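Local structure of glycoside hydrolase (Streptococcus pneumoniae serotype 4, 6ORH) at residues T204-N214 / L232-H243. The protein probably acts as a family 29 alpha-L-fucosidase that removes fucose from host carbohydrate antigens. The protein carries 2 engineered substitutions. Residues are numbered along the deposited sequence; the frame is centred on the assembly and turned at random. Where two conformers were deposited one is given.
Sequences TEGTSIRWIGN and LGTEAELNYLQH. With GAL (beta-D-galactopyranose), chain C; FUC (alpha-L-fucopyranose), chain B.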
loop_
_atom_site.group_PDB
_atom_site.type_symbol
_atom_site.label_atom_id
_atom_site.label_comp_id
_atom_site.label_asym_id
_atom_site.label_seq_id
_atom_site.Cartn_x
_atom_site.Cartn_y
_atom_site.Cartn_z
ATOM N N THR A 204 -1.495 -23.899 -8.030
ATOM C CA THR A 204 -2.669 -23.497 -7.269
ATOM C C THR A 204 -2.807 -24.271 -5.961
ATOM O O THR A 204 -3.643 -23.896 -5.141
ATOM C CB THR A 204 -3.935 -23.669 -8.125
ATOM O OG1 THR A 204 -4.037 -25.008 -8.628
ATOM C CG2 THR A 204 -3.996 -22.651 -9.244
ATOM N N GLU A 205 -1.989 -25.322 -5.765
ATOM C CA GLU A 205 -2.141 -26.235 -4.635
ATOM C C GLU A 205 -1.075 -25.910 -3.579
ATOM O O GLU A 205 -0.369 -24.901 -3.679
ATOM C CB GLU A 205 -1.988 -27.681 -5.127
ATOM C CG GLU A 205 -2.805 -27.943 -6.402
ATOM C CD GLU A 205 -4.300 -27.740 -6.175
ATOM O OE1 GLU A 205 -4.870 -28.541 -5.396
ATOM O OE2 GLU A 205 -4.916 -26.772 -6.738
ATOM N N GLY A 206 -0.989 -26.745 -2.539
ATOM C CA GLY A 206 -0.132 -26.336 -1.429
ATOM C C GLY A 206 1.342 -26.673 -1.618
ATOM O O GLY A 206 1.928 -27.416 -0.804
ATOM N N THR A 207 1.933 -26.086 -2.674
ATOM C CA THR A 207 3.340 -26.301 -2.999
ATOM C C THR A 207 4.195 -25.205 -2.366
ATOM O O THR A 207 3.713 -24.381 -1.593
ATOM C CB THR A 207 3.503 -26.427 -4.520
ATOM O OG1 THR A 207 2.853 -25.285 -5.099
ATOM C CG2 THR A 207 2.871 -27.694 -5.053
ATOM N N SER A 208 5.495 -25.192 -2.699
ATOM C CA SER A 208 6.433 -24.300 -2.038
ATOM C C SER A 208 6.299 -22.857 -2.505
ATOM O O SER A 208 6.766 -21.953 -1.797
ATOM C CB SER A 208 7.850 -24.817 -2.195
ATOM O OG SER A 208 8.071 -25.238 -3.552
ATOM N N ILE A 209 5.719 -22.634 -3.700
ATOM C CA ILE A 209 5.467 -21.294 -4.226
ATOM C C ILE A 209 3.974 -21.132 -4.521
ATOM O O ILE A 209 3.385 -22.024 -5.108
ATOM C CB ILE A 209 6.307 -21.022 -5.485
ATOM C CG1 ILE A 209 7.798 -21.319 -5.237
ATOM C CG2 ILE A 209 6.094 -19.569 -5.961
ATOM C CD1 ILE A 209 8.704 -21.012 -6.417
ATOM N N ARG A 210 3.383 -19.986 -4.136
ATOM C CA ARG A 210 2.020 -19.639 -4.520
ATOM C C ARG A 210 2.052 -18.363 -5.363
ATOM O O ARG A 210 3.035 -17.612 -5.365
ATOM C CB ARG A 210 1.155 -19.381 -3.266
ATOM C CG ARG A 210 1.508 -18.093 -2.507
ATOM C CD ARG A 210 0.514 -17.922 -1.358
ATOM N NE ARG A 210 0.731 -16.621 -0.704
ATOM C CZ ARG A 210 1.664 -16.403 0.211
ATOM N NH1 ARG A 210 2.465 -17.394 0.593
ATOM N NH2 ARG A 210 1.792 -15.168 0.718
ATOM N N TRP A 211 0.939 -18.110 -6.054
ATOM C CA TRP A 211 0.762 -16.833 -6.704
ATOM C C TRP A 211 0.495 -15.744 -5.664
ATOM O O TRP A 211 -0.177 -16.022 -4.678
ATOM C CB TRP A 211 -0.418 -17.000 -7.658
ATOM C CG TRP A 211 -0.560 -15.793 -8.529
ATOM C CD1 TRP A 211 0.425 -15.010 -9.059
ATOM C CD2 TRP A 211 -1.807 -15.231 -8.952
ATOM N NE1 TRP A 211 -0.124 -13.989 -9.790
ATOM C CE2 TRP A 211 -1.489 -14.102 -9.745
ATOM C CE3 TRP A 211 -3.144 -15.579 -8.754
ATOM C CZ2 TRP A 211 -2.478 -13.323 -10.357
ATOM C CZ3 TRP A 211 -4.124 -14.809 -9.365
ATOM C CH2 TRP A 211 -3.789 -13.692 -10.131
ATOM N N ILE A 212 1.030 -14.526 -5.883
ATOM C CA ILE A 212 0.782 -13.405 -4.976
ATOM C C ILE A 212 -0.633 -12.838 -5.155
ATOM O O ILE A 212 -1.084 -12.042 -4.323
ATOM C CB ILE A 212 1.848 -12.302 -5.128
ATOM C CG1 ILE A 212 1.863 -11.320 -3.947
ATOM C CG2 ILE A 212 1.664 -11.546 -6.445
ATOM C CD1 ILE A 212 2.334 -11.948 -2.620
ATOM N N GLY A 213 -1.339 -13.223 -6.226
ATOM C CA GLY A 213 -2.746 -12.870 -6.412
ATOM C C GLY A 213 -2.959 -11.694 -7.367
ATOM O O GLY A 213 -4.105 -11.271 -7.598
ATOM N N ASN A 214 -1.863 -11.197 -7.953
ATOM C CA ASN A 214 -1.977 -10.177 -8.989
ATOM C C ASN A 214 -0.778 -10.299 -9.930
ATOM O O ASN A 214 0.181 -10.978 -9.609
ATOM C CB ASN A 214 -2.078 -8.756 -8.415
ATOM C CG ASN A 214 -0.820 -8.337 -7.689
ATOM O OD1 ASN A 214 0.178 -7.966 -8.311
ATOM N ND2 ASN A 214 -0.843 -8.397 -6.360
ATOM N N LEU A 232 -6.245 -22.821 -0.478
ATOM C CA LEU A 232 -5.729 -22.458 -1.796
ATOM C C LEU A 232 -6.678 -23.000 -2.866
ATOM O O LEU A 232 -7.893 -22.829 -2.735
ATOM C CB LEU A 232 -4.305 -22.993 -1.922
ATOM C CG LEU A 232 -3.307 -22.396 -0.919
ATOM C CD1 LEU A 232 -1.911 -23.004 -1.138
ATOM C CD2 LEU A 232 -3.245 -20.866 -1.017
ATOM N N GLY A 233 -6.132 -23.599 -3.932
ATOM C CA GLY A 233 -6.926 -24.001 -5.098
ATOM C C GLY A 233 -7.196 -22.827 -6.049
ATOM O O GLY A 233 -6.801 -21.690 -5.798
ATOM N N THR A 234 -7.911 -23.076 -7.162
ATOM C CA THR A 234 -8.185 -22.010 -8.121
ATOM C C THR A 234 -9.070 -20.883 -7.565
ATOM O O THR A 234 -9.010 -19.764 -8.069
ATOM C CB THR A 234 -8.726 -22.566 -9.454
ATOM O OG1 THR A 234 -9.867 -23.359 -9.122
ATOM C CG2 THR A 234 -7.744 -23.488 -10.134
ATOM N N GLU A 235 -9.872 -21.185 -6.532
ATOM C CA GLU A 235 -10.753 -20.196 -5.930
ATOM C C GLU A 235 -10.184 -19.670 -4.615
ATOM O O GLU A 235 -10.947 -19.222 -3.758
ATOM C CB GLU A 235 -12.127 -20.802 -5.627
ATOM C CG GLU A 235 -12.757 -21.465 -6.832
ATOM C CD GLU A 235 -12.697 -20.546 -8.027
ATOM O OE1 GLU A 235 -12.173 -20.976 -9.062
ATOM O OE2 GLU A 235 -13.139 -19.385 -7.893
ATOM N N ALA A 236 -8.853 -19.711 -4.458
ATOM C CA ALA A 236 -8.224 -19.011 -3.338
ATOM C C ALA A 236 -8.563 -17.525 -3.429
ATOM O O ALA A 236 -8.585 -16.951 -4.525
ATOM C CB ALA A 236 -6.722 -19.204 -3.400
ATOM N N GLU A 237 -8.825 -16.884 -2.276
ATOM C CA GLU A 237 -9.063 -15.446 -2.236
ATOM C C GLU A 237 -7.796 -14.709 -2.655
ATOM O O GLU A 237 -6.701 -15.031 -2.190
ATOM C CB GLU A 237 -9.408 -14.944 -0.827
ATOM C CG GLU A 237 -10.901 -14.857 -0.496
ATOM C CD GLU A 237 -11.711 -13.873 -1.334
ATOM O OE1 GLU A 237 -12.280 -14.356 -2.333
ATOM O OE2 GLU A 237 -11.813 -12.647 -0.976
ATOM N N LEU A 238 -7.963 -13.670 -3.478
ATOM C CA LEU A 238 -6.815 -12.870 -3.896
ATOM C C LEU A 238 -6.112 -12.260 -2.677
ATOM O O LEU A 238 -4.874 -12.245 -2.634
ATOM C CB LEU A 238 -7.223 -11.776 -4.889
ATOM C CG LEU A 238 -7.818 -12.269 -6.209
ATOM C CD1 LEU A 238 -8.241 -11.072 -7.056
ATOM C CD2 LEU A 238 -6.834 -13.165 -6.957
ATOM N N ASN A 239 -6.874 -11.768 -1.683
ATOM C CA ASN A 239 -6.193 -11.171 -0.539
ATOM C C ASN A 239 -5.484 -12.234 0.320
ATOM O O ASN A 239 -4.540 -11.910 1.050
ATOM C CB ASN A 239 -7.178 -10.347 0.292
ATOM C CG ASN A 239 -7.642 -9.079 -0.401
ATOM O OD1 ASN A 239 -7.051 -8.657 -1.391
ATOM N ND2 ASN A 239 -8.647 -8.426 0.159
ATOM N N TYR A 240 -5.956 -13.482 0.286
ATOM C CA TYR A 240 -5.295 -14.561 1.016
ATOM C C TYR A 240 -3.925 -14.822 0.384
ATOM O O TYR A 240 -2.907 -14.964 1.052
ATOM C CB TYR A 240 -6.200 -15.800 1.045
ATOM C CG TYR A 240 -5.668 -16.890 1.944
ATOM C CD1 TYR A 240 -5.772 -16.770 3.329
ATOM C CD2 TYR A 240 -5.037 -18.019 1.418
ATOM C CE1 TYR A 240 -5.328 -17.793 4.152
ATOM C CE2 TYR A 240 -4.576 -19.048 2.240
ATOM C CZ TYR A 240 -4.726 -18.918 3.615
ATOM O OH TYR A 240 -4.233 -19.909 4.425
ATOM N N LEU A 241 -3.900 -14.844 -0.958
ATOM C CA LEU A 241 -2.641 -15.020 -1.664
ATOM C C LEU A 241 -1.698 -13.847 -1.402
ATOM O O LEU A 241 -0.511 -14.042 -1.190
ATOM C CB LEU A 241 -2.929 -15.110 -3.174
ATOM C CG LEU A 241 -3.715 -16.357 -3.581
ATOM C CD1 LEU A 241 -3.997 -16.284 -5.082
ATOM C CD2 LEU A 241 -2.953 -17.630 -3.213
ATOM N N GLN A 242 -2.237 -12.635 -1.377
ATOM C CA GLN A 242 -1.438 -11.408 -1.393
ATOM C C GLN A 242 -0.817 -11.119 -0.028
ATOM O O GLN A 242 0.226 -10.461 0.046
ATOM C CB GLN A 242 -2.369 -10.290 -1.862
ATOM C CG GLN A 242 -1.816 -8.875 -1.774
ATOM C CD GLN A 242 -2.829 -7.912 -2.374
ATOM O OE1 GLN A 242 -2.979 -7.838 -3.598
ATOM N NE2 GLN A 242 -3.551 -7.179 -1.529
ATOM N N HIS A 243 -1.473 -11.593 1.047
ATOM C CA HIS A 243 -1.012 -11.289 2.401
ATOM C C HIS A 243 -0.546 -12.541 3.135
ATOM O O HIS A 243 0.032 -12.429 4.222
ATOM C CB HIS A 243 -2.127 -10.640 3.238
ATOM C CG HIS A 243 -2.550 -9.323 2.705
ATOM N ND1 HIS A 243 -1.831 -8.157 2.954
ATOM C CD2 HIS A 243 -3.624 -8.950 1.949
ATOM C CE1 HIS A 243 -2.405 -7.121 2.365
ATOM N NE2 HIS A 243 -3.503 -7.589 1.715
HETATM C C1 GAL C . -3.556 -16.418 -13.154
HETATM C C2 GAL C . -4.036 -17.760 -12.559
HETATM C C3 GAL C . -3.138 -18.200 -11.394
HETATM C C4 GAL C . -1.649 -18.036 -11.714
HETATM C C5 GAL C . -1.430 -16.605 -12.225
HETATM C C6 GAL C . 0.007 -16.291 -12.567
HETATM O O2 GAL C . -5.375 -17.600 -12.062
HETATM O O3 GAL C . -3.454 -19.568 -11.011
HETATM O O4 GAL C . -1.215 -18.985 -12.730
HETATM O O5 GAL C . -2.165 -16.480 -13.467
HETATM O O6 GAL C . 0.131 -14.864 -12.814
HETATM C C1 FUC B . -6.222 -18.727 -12.306
HETATM C C2 FUC B . -7.265 -18.736 -11.171
HETATM C C3 FUC B . -8.227 -17.545 -11.376
HETATM C C4 FUC B . -8.899 -17.605 -12.730
HETATM C C5 FUC B . -7.798 -17.591 -13.781
HETATM C C6 FUC B . -8.309 -17.698 -15.213
HETATM O O2 FUC B . -6.579 -18.645 -9.948
HETATM O O3 FUC B . -9.251 -17.478 -10.367
HETATM O O4 FUC B . -9.678 -18.806 -12.876
HETATM O O5 FUC B . -6.952 -18.702 -13.512
HETATM O O HOH W 1 -5.013 -8.832 -6.191
#
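L241, on helix 238-243, packs into the angle between R210 and W211 of strand 209-211. Its CB lies 3.3 Å from W211 O, CD1 reaches W211 CE3 at 3.8 Å, and CD2 touches R210 CD as the two side chains slide past each other in opposite directions. The R210 chain, extended from CG to NE, brings its guanidinium side-on to the carbonyl of L241. NE donates to L241 O at 2.9 Å, in the carbonyl plane and on a lone pair, while NH2 donates to the same oxygen at 3.2 Å; this paired grip fixes the rotation of the guanidinium. CG of W211 stands anti to the backbone N (chi1 -172°), and one indole face lies under galactose, whose C5 lies over the centre of the ring system, 3.5 Å above its plane, a CH-pi arrangement usual in sugar subsites. The backbone nitrogens of G213 and N214 lie over the rim of the opposite face. At the other end, G233 N donates a hydrogen bond to T204 O at 2.8 Å, and L232 CD1 rests 3.5 Å from E205 O, beside G206. The contact thus forms part of the glycan pocket of the TIM-barrel domain: strand 209-211 pairs in parallel with strand 250-259, helix 185-196 packs against T204 and E205, and the second subunit reaches L238 and W211.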